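Poly-beta-1,6-N-acetyl-D-glucosamine N-deacetylase (Aggregatibacter actinomycetemcomitans, PDB 4U10) probably removes N-acetyl groups from poly-beta-1,6-N-acetyl-D-glucosamine, this chain comprising the zinc-binding polysaccharide deacetylase part of a longer protein. Local coordinates at residues V96-S102 with E140-D146; W127-R131 with S194-I199; D75-Y81 with N122-T126. All blocks are in the same frame, centred on the assembly; numbering follows the deposited sequence.

Contact 1: residues V96-S102 with E140-D146. With ZN (zinc ion), chain C.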
# COMPACT_ATOMS: atom_id res chain seq x y z
N VAL A 96 2.71 7.60 -1.59
CA VAL A 96 1.44 7.04 -1.25
C VAL A 96 1.65 6.11 -0.05
O VAL A 96 2.58 5.31 -0.04
CB VAL A 96 0.87 6.25 -2.43
CG1 VAL A 96 -0.39 5.53 -2.00
CG2 VAL A 96 0.58 7.18 -3.59
N PHE A 97 0.80 6.23 0.95
CA PHE A 97 0.88 5.39 2.16
C PHE A 97 -0.49 4.68 2.28
O PHE A 97 -1.54 5.35 2.19
CB PHE A 97 1.09 6.31 3.36
CG PHE A 97 1.14 5.62 4.71
CD1 PHE A 97 1.89 4.49 4.92
CD2 PHE A 97 0.48 6.20 5.81
CE1 PHE A 97 1.94 3.92 6.20
CE2 PHE A 97 0.60 5.65 7.11
CZ PHE A 97 1.29 4.50 7.26
N ALA A 98 -0.47 3.36 2.49
CA ALA A 98 -1.67 2.56 2.58
C ALA A 98 -1.79 1.77 3.90
O ALA A 98 -1.48 0.55 4.00
CB ALA A 98 -1.78 1.67 1.37
N PRO A 99 -2.26 2.48 4.94
CA PRO A 99 -2.46 1.78 6.19
C PRO A 99 -3.75 0.93 6.24
O PRO A 99 -4.78 1.31 5.71
CB PRO A 99 -2.50 2.96 7.19
CG PRO A 99 -3.29 4.01 6.39
CD PRO A 99 -2.69 3.88 5.00
N VAL A 100 -3.69 -0.24 6.88
CA VAL A 100 -4.88 -0.96 7.13
C VAL A 100 -5.72 -0.19 8.15
O VAL A 100 -5.30 -0.01 9.27
CB VAL A 100 -4.56 -2.35 7.64
CG1 VAL A 100 -5.87 -3.09 7.92
CG2 VAL A 100 -3.69 -3.13 6.63
N SER A 101 -6.90 0.30 7.77
CA SER A 101 -7.65 1.19 8.68
C SER A 101 -8.19 0.60 9.98
O SER A 101 -8.28 1.33 10.98
CB SER A 101 -8.69 1.96 7.89
OG SER A 101 -9.50 1.15 7.04
N SER A 102 -8.57 -0.69 10.04
CA SER A 102 -9.01 -1.26 11.36
C SER A 102 -7.81 -1.37 12.36
O SER A 102 -7.99 -1.41 13.60
CB SER A 102 -9.69 -2.61 11.18
OG SER A 102 -8.79 -3.64 10.92
N GLU A 140 0.05 10.93 0.22
CA GLU A 140 -1.31 10.61 -0.15
C GLU A 140 -1.74 9.35 0.64
O GLU A 140 -0.99 8.36 0.66
CB GLU A 140 -1.32 10.28 -1.64
CG GLU A 140 -2.59 9.63 -2.21
CD GLU A 140 -3.50 10.62 -2.88
OE1 GLU A 140 -3.00 11.66 -3.30
OE2 GLU A 140 -4.69 10.37 -2.98
N ILE A 141 -2.89 9.44 1.34
CA ILE A 141 -3.49 8.27 2.04
C ILE A 141 -4.39 7.39 1.16
O ILE A 141 -5.40 7.80 0.69
CB ILE A 141 -4.23 8.68 3.31
CG1 ILE A 141 -3.40 9.68 4.09
CG2 ILE A 141 -4.45 7.45 4.19
CD1 ILE A 141 -1.96 9.22 4.39
N ALA A 142 -3.95 6.16 0.92
CA ALA A 142 -4.74 5.18 0.21
C ALA A 142 -5.29 4.14 1.15
O ALA A 142 -4.78 3.95 2.26
CB ALA A 142 -3.89 4.51 -0.81
N SER A 143 -6.29 3.42 0.69
CA SER A 143 -6.78 2.27 1.45
C SER A 143 -5.95 1.05 1.19
O SER A 143 -5.38 0.86 0.07
CB SER A 143 -8.21 1.98 1.01
OG SER A 143 -8.76 0.89 1.69
N HIS A 144 -5.96 0.15 2.20
CA HIS A 144 -5.36 -1.18 2.14
C HIS A 144 -6.33 -2.13 2.85
O HIS A 144 -5.90 -3.13 3.46
CB HIS A 144 -4.03 -1.15 2.87
CG HIS A 144 -3.04 -2.22 2.50
ND1 HIS A 144 -2.84 -2.69 1.21
CD2 HIS A 144 -2.06 -2.77 3.24
CE1 HIS A 144 -1.83 -3.53 1.20
NE2 HIS A 144 -1.33 -3.57 2.42
N THR A 145 -7.62 -1.88 2.64
CA THR A 145 -8.80 -2.55 3.22
C THR A 145 -8.96 -2.10 4.65
O THR A 145 -8.08 -1.45 5.15
CB THR A 145 -8.80 -4.12 3.12
OG1 THR A 145 -7.89 -4.62 4.09
CG2 THR A 145 -8.32 -4.55 1.73
N ASP A 146 -10.17 -2.30 5.20
CA ASP A 146 -10.41 -2.06 6.58
C ASP A 146 -9.84 -3.21 7.44
O ASP A 146 -8.97 -3.03 8.28
CB ASP A 146 -11.92 -1.82 6.87
CG ASP A 146 -12.11 -1.05 8.19
OD1 ASP A 146 -11.32 -0.09 8.45
OD2 ASP A 146 -13.08 -1.36 8.90
ZN ZN C . -0.01 -5.02 3.17
O HOH W 1 -7.23 1.10 4.70
O HOH W 2 0.68 -5.68 1.55

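Contact 2: residues W127-R131 with S194-I199. Unlike the reference sequence in segment 127-131: Asp128 (reference Glu).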
# COMPACT_ATOMS: atom_id res chain seq x y z
N TRP A 127 -3.57 8.01 14.01
CA TRP A 127 -4.16 8.92 13.04
C TRP A 127 -3.62 10.36 13.05
O TRP A 127 -3.63 11.01 12.00
CB TRP A 127 -5.67 8.96 13.23
CG TRP A 127 -6.42 7.73 12.75
CD1 TRP A 127 -7.14 6.86 13.52
CD2 TRP A 127 -6.54 7.28 11.41
NE1 TRP A 127 -7.73 5.93 12.74
CE2 TRP A 127 -7.35 6.12 11.44
CE3 TRP A 127 -5.99 7.69 10.19
CZ2 TRP A 127 -7.68 5.39 10.29
CZ3 TRP A 127 -6.31 6.98 9.03
CH2 TRP A 127 -7.16 5.84 9.09
N ASP A 128 -3.18 10.83 14.23
CA ASP A 128 -2.49 12.12 14.38
C ASP A 128 -1.28 12.11 13.48
O ASP A 128 -1.08 13.01 12.73
CB ASP A 128 -2.00 12.40 15.82
CG ASP A 128 -3.16 12.41 16.88
OD1 ASP A 128 -4.27 13.01 16.63
OD2 ASP A 128 -2.97 11.80 17.97
N GLN A 129 -0.49 11.05 13.54
CA GLN A 129 0.68 10.92 12.66
C GLN A 129 0.35 10.94 11.19
O GLN A 129 1.08 11.51 10.38
CB GLN A 129 1.40 9.66 13.07
CG GLN A 129 2.13 9.78 14.35
CD GLN A 129 2.61 8.45 14.90
OE1 GLN A 129 2.14 7.40 14.53
NE2 GLN A 129 3.59 8.50 15.77
N VAL A 130 -0.78 10.33 10.82
CA VAL A 130 -1.22 10.28 9.43
C VAL A 130 -1.65 11.65 8.95
O VAL A 130 -1.30 12.05 7.79
CB VAL A 130 -2.40 9.32 9.25
CG1 VAL A 130 -2.90 9.32 7.81
CG2 VAL A 130 -2.04 7.92 9.73
N ARG A 131 -2.44 12.35 9.80
CA ARG A 131 -2.81 13.77 9.50
C ARG A 131 -1.60 14.69 9.26
O ARG A 131 -1.60 15.43 8.30
CB ARG A 131 -3.72 14.37 10.60
CG ARG A 131 -5.21 14.09 10.40
CD ARG A 131 -6.02 14.87 11.44
NE ARG A 131 -5.74 14.37 12.79
CZ ARG A 131 -6.33 13.34 13.34
NH1 ARG A 131 -7.28 12.67 12.64
NH2 ARG A 131 -6.01 12.92 14.57
N SER A 194 -13.67 5.32 7.37
CA SER A 194 -12.62 5.42 8.44
C SER A 194 -11.47 6.39 8.12
O SER A 194 -11.08 7.18 8.96
CB SER A 194 -12.04 4.03 8.70
OG SER A 194 -10.92 4.01 9.53
N ILE A 195 -10.91 6.30 6.92
CA ILE A 195 -9.91 7.24 6.50
C ILE A 195 -10.47 8.67 6.32
O ILE A 195 -9.84 9.65 6.76
CB ILE A 195 -9.24 6.76 5.16
CG1 ILE A 195 -8.37 5.51 5.42
CG2 ILE A 195 -8.41 7.87 4.51
CD1 ILE A 195 -8.09 4.72 4.10
N GLN A 196 -11.58 8.80 5.59
CA GLN A 196 -12.16 10.15 5.31
C GLN A 196 -12.38 10.99 6.56
O GLN A 196 -12.12 12.18 6.59
CB GLN A 196 -13.53 10.03 4.61
CG GLN A 196 -14.19 11.34 4.15
CD GLN A 196 -15.65 11.15 3.78
OE1 GLN A 196 -16.32 10.21 4.21
NE2 GLN A 196 -16.14 12.02 2.94
N ARG A 197 -12.93 10.39 7.60
CA ARG A 197 -13.22 11.13 8.77
C ARG A 197 -11.98 11.57 9.51
O ARG A 197 -12.07 12.59 10.19
CB ARG A 197 -14.13 10.37 9.71
CG ARG A 197 -13.47 9.31 10.60
CD ARG A 197 -14.52 8.34 11.14
NE ARG A 197 -15.43 9.03 12.08
CZ ARG A 197 -16.52 8.53 12.70
NH1 ARG A 197 -16.93 7.28 12.55
NH2 ARG A 197 -17.22 9.34 13.53
N GLN A 198 -10.85 10.84 9.44
CA GLN A 198 -9.64 11.29 10.13
C GLN A 198 -8.88 12.30 9.30
O GLN A 198 -8.24 13.14 9.84
CB GLN A 198 -8.73 10.08 10.42
CG GLN A 198 -9.37 9.03 11.25
CD GLN A 198 -9.47 9.41 12.72
OE1 GLN A 198 -8.79 10.31 13.22
NE2 GLN A 198 -10.28 8.65 13.43
N ILE A 199 -8.97 12.22 7.98
CA ILE A 199 -8.02 12.80 7.04
C ILE A 199 -8.65 13.96 6.25
O ILE A 199 -7.92 14.88 5.85
CB ILE A 199 -7.45 11.69 6.07
CG1 ILE A 199 -6.59 10.68 6.84
CG2 ILE A 199 -6.60 12.18 4.92
CD1 ILE A 199 -5.62 11.35 7.77
O HOH W 3 -7.99 10.77 15.64

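Contact 3: residues D75-Y81 with N122-T126. With ZN (zinc ion), chain C.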
# COMPACT_ATOMS: atom_id res chain seq x y z
N ASP A 75 0.93 -0.76 4.73
CA ASP A 75 0.44 -1.51 5.88
C ASP A 75 0.10 -0.68 7.11
O ASP A 75 -0.76 -1.07 7.86
CB ASP A 75 1.35 -2.66 6.33
CG ASP A 75 1.34 -3.80 5.41
OD1 ASP A 75 0.79 -3.72 4.30
OD2 ASP A 75 1.87 -4.84 5.83
N GLY A 76 0.73 0.48 7.26
CA GLY A 76 0.52 1.30 8.45
C GLY A 76 1.56 1.16 9.51
O GLY A 76 1.32 1.59 10.64
N TYR A 77 2.72 0.58 9.19
CA TYR A 77 3.80 0.47 10.26
C TYR A 77 4.24 1.81 10.79
O TYR A 77 4.41 2.72 10.00
CB TYR A 77 5.02 -0.31 9.79
CG TYR A 77 4.76 -1.72 9.32
CD1 TYR A 77 4.26 -2.72 10.18
CD2 TYR A 77 4.97 -2.06 8.00
CE1 TYR A 77 4.03 -4.01 9.70
CE2 TYR A 77 4.75 -3.30 7.55
CZ TYR A 77 4.27 -4.28 8.40
OH TYR A 77 4.09 -5.55 7.83
N ALA A 78 4.45 1.90 12.12
CA ALA A 78 4.95 3.09 12.77
C ALA A 78 6.25 3.61 12.10
O ALA A 78 6.54 4.80 12.09
CB ALA A 78 5.14 2.86 14.28
N THR A 79 6.98 2.74 11.44
CA THR A 79 8.18 3.15 10.71
C THR A 79 7.93 4.16 9.62
O THR A 79 8.84 4.85 9.23
CB THR A 79 8.94 1.97 10.08
OG1 THR A 79 8.09 1.19 9.20
CG2 THR A 79 9.55 1.14 11.22
N MSE A 80 6.72 4.18 9.07
CA MSE A 80 6.30 5.22 8.12
C MSE A 80 6.54 6.58 8.70
O MSE A 80 7.12 7.48 8.06
CB MSE A 80 4.87 5.01 7.63
CG MSE A 80 4.47 6.10 6.64
SE MSE A 80 5.32 5.78 4.91
CE MSE A 80 5.21 7.62 4.25
N TYR A 81 6.08 6.78 9.92
CA TYR A 81 6.28 8.08 10.53
C TYR A 81 7.66 8.29 11.10
O TYR A 81 8.18 9.41 11.01
CB TYR A 81 5.26 8.25 11.64
CG TYR A 81 5.26 9.61 12.32
CD1 TYR A 81 4.58 10.69 11.77
CD2 TYR A 81 5.85 9.79 13.56
CE1 TYR A 81 4.55 11.93 12.40
CE2 TYR A 81 5.81 11.02 14.21
CZ TYR A 81 5.18 12.08 13.62
OH TYR A 81 5.11 13.30 14.27
N ASN A 122 1.41 -0.23 18.87
CA ASN A 122 2.44 0.68 18.29
C ASN A 122 3.37 0.08 17.35
O ASN A 122 4.31 0.73 16.90
CB ASN A 122 3.23 1.34 19.32
CG ASN A 122 2.38 2.10 20.24
OD1 ASN A 122 1.74 3.09 19.82
ND2 ASN A 122 2.35 1.68 21.48
N VAL A 123 3.07 -1.12 16.93
CA VAL A 123 3.59 -1.51 15.66
C VAL A 123 3.10 -0.55 14.57
O VAL A 123 3.83 -0.36 13.58
CB VAL A 123 3.23 -2.96 15.36
CG1 VAL A 123 3.75 -3.34 13.96
CG2 VAL A 123 3.87 -3.85 16.43
N PHE A 124 1.93 0.08 14.76
CA PHE A 124 1.32 0.92 13.72
C PHE A 124 1.19 2.36 14.07
O PHE A 124 1.12 2.73 15.25
CB PHE A 124 -0.03 0.33 13.31
CG PHE A 124 0.06 -1.10 12.90
CD1 PHE A 124 0.59 -1.44 11.69
CD2 PHE A 124 -0.26 -2.13 13.78
CE1 PHE A 124 0.74 -2.78 11.34
CE2 PHE A 124 -0.12 -3.47 13.43
CZ PHE A 124 0.38 -3.80 12.21
N VAL A 125 1.09 3.19 13.05
CA VAL A 125 0.87 4.63 13.23
C VAL A 125 -0.43 4.95 13.99
O VAL A 125 -1.32 4.14 14.05
CB VAL A 125 0.88 5.43 11.89
CG1 VAL A 125 2.26 5.44 11.21
CG2 VAL A 125 -0.20 4.97 10.93
N THR A 126 -0.50 6.15 14.55
CA THR A 126 -1.75 6.76 15.05
C THR A 126 -2.30 7.69 13.95
O THR A 126 -1.58 8.13 13.09
CB THR A 126 -1.49 7.56 16.34
OG1 THR A 126 -0.68 8.72 16.08
CG2 THR A 126 -0.78 6.76 17.40
ZN ZN C . -0.01 -5.02 3.17
O HOH W 2 0.68 -5.68 1.55

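Contact 1: residues V96-S102 with E140-D146
Ser101 and Ser102 close on Asp146 from neighbouring positions, each gripping a different oxygen. Ser101 OG donates to Asp146 OD1 over 2.6 Å, using the anti lone pair that faces away from OD2; a chi1 of -158° on Asp146 swings the carboxylate opposite its own backbone N and within range. Ser102 takes the carbonyl instead: its N and its OG both donate to Asp146 O from the same face of the carbonyl plane, OG at 2.7 Å and clearly above that plane, not on a lone pair. Ser101 OG is further tied to Ser191 OG of helix 177-199.

Toward the start of both segments the backbones pair as parallel strands. Phe97 N reaches Glu140 O at 2.8 Å in a nearly straight bond (169° at the hydrogen), and Phe97 O accepts from Ala142 N. Phe97 and Ile141 lie side by side on one face of the sheet; Ile141 CD1 comes to the ring's edge, 4.1 Å from Phe97 CD2. Val96 and Glu140 share the other face, the Glu140 carboxylate leaving for a salt bridge with Arg204.

In between, His144 packs against the strand end, its CB 3.3 Å from Ala98 O. Both ring nitrogens are engaged, which fixes the ring's rotation: ND1 bonds to Val207 O, and His144 NE2 binds zinc at 2.1 Å. A water bridges Pro99 O, His144 N and Thr145 O. With Asp75 and His149 completing the protein ligands, the loop just beyond the parallel strand ending at Ile141 carries His144 into the Asp-His-His metal site characteristic of polysaccharide deacetylases.

Contact 2: residues W127-R131 with S194-I199
Trp127 and Gln198 form the dense centre of this helix-helix contact. Gln198 CG sits over the indole, 3.4 Å from the centroid of the five-membered ring of Trp127 and close to its normal, a CH-pi contact. The Gln198 chain bends at chi2 (-75°), which lays its amide along the same ring face; the two planes differ by only 6° and are stacked. The far end of the indole meets other groups in other ways: Ile195 CG1 comes to its edge, 3.9 Å from Trp127 CH2, while Ser194 OG approaches CZ2 obliquely and is itself hydrogen-bonded to Asp105, as is Trp127 NE1.

Trp127 is thus a knob set into a hole made by Ser194, Ile195, Gln198 and Ile199. The axes of 127-131 and 194-199 pass 10.2 Å apart with a signed crossing angle of -68°, and both helices rest on strand 139-141, where Val130, Ile195 and Ile199 all touch Ile141. The packing is also tight on this inner side: the side chains of Val130 and Ile199 cross at about a right angle, with Val130 CG1 only 3.4 Å from Ile199 CD1, closer than usual for two methyl groups.

Toward solvent, polar links replace this packing. Arg131, bent at chi3, reaches across with NH1, which donates to Gln198 OE1 (2.9 Å) on an in-plane lone pair and to Gln198 O (3.0 Å), both acceptors lying close to the guanidinium plane. NH2 turns back along its own helix to a salt bridge with Asp128, a glutamate in the reference sequence, Arg131 NH2 to Asp128 OD1 being 2.7 Å. A water accepts from Arg131 NH2 and donates to Gln198 OE1, bridging the two side chains on the solvent side.

Contact 3: residues D75-Y81 with N122-T126
Gly76 to Ala78 run beside Val123 to Val125 through a single bridge centred on Tyr77 and Phe124, held by two hydrogen bonds: Val125 N to Gly76 O at 2.9 Å and Ala78 N to Val123 O at 2.8 Å, the latter almost straight (175° at the hydrogen). Phe124 leans on the same peptide, with its CB 3.2 Å from Gly76 O and the ring's edge against the Gly76 carbonyl.

Tyr77 and Phe124 point the same way and lie alongside each other. Their planes are only 18° apart, but the rings are slid so far, with centroids 5.7 Å apart, that they barely overlap; the touch is between Tyr77 CD1 and Phe124 CE1 at 3.7 Å. Val123 CG1 joins both rings, in plane at the edge of Tyr77 and over the rim of one Phe124 face.

The bridge directly follows the C-terminal end of strand 68-75, where Asp75 OD1 binds zinc at 1.9 Å together with His144, His149 and a water, the metal centre seen in the NodB-type deacetylase fold. On the helix side, Val125 CG1 lies near Tyr77 O and 4.1 Å from Tyr81 CB. Tyr81 has CG anti to its N (chi1 -176°), which carries the ring away from Val125 until its OH hydrogen-bonds to Glu132 of helix 127-135.

How the contacts relate
From the N terminus, contact 3 opens first, at the C-terminal end of strand 68-75, and closes at 122-126. Contact 1 opens inside that loop, at strand 95-99, and closes beyond it at 140-146, so the two cross. Contact 2 opens at 127-131, after contact 3 has closed, and crosses contact 1 in turn by running to 194-199; contacts 3 and 2 are in series. Contacts 1 and 3 meet at the zinc, and Ala98 O probably accepts from Asp75 N at 2.8 Å, joining neighbouring strands. Ile141 CD1 lies 3.5 Å from Val130 CG1 and Ile195 CD1 packs on Ser143, so helices 127-135 and 177-199 both lie against strand 139-141 and the loop after it.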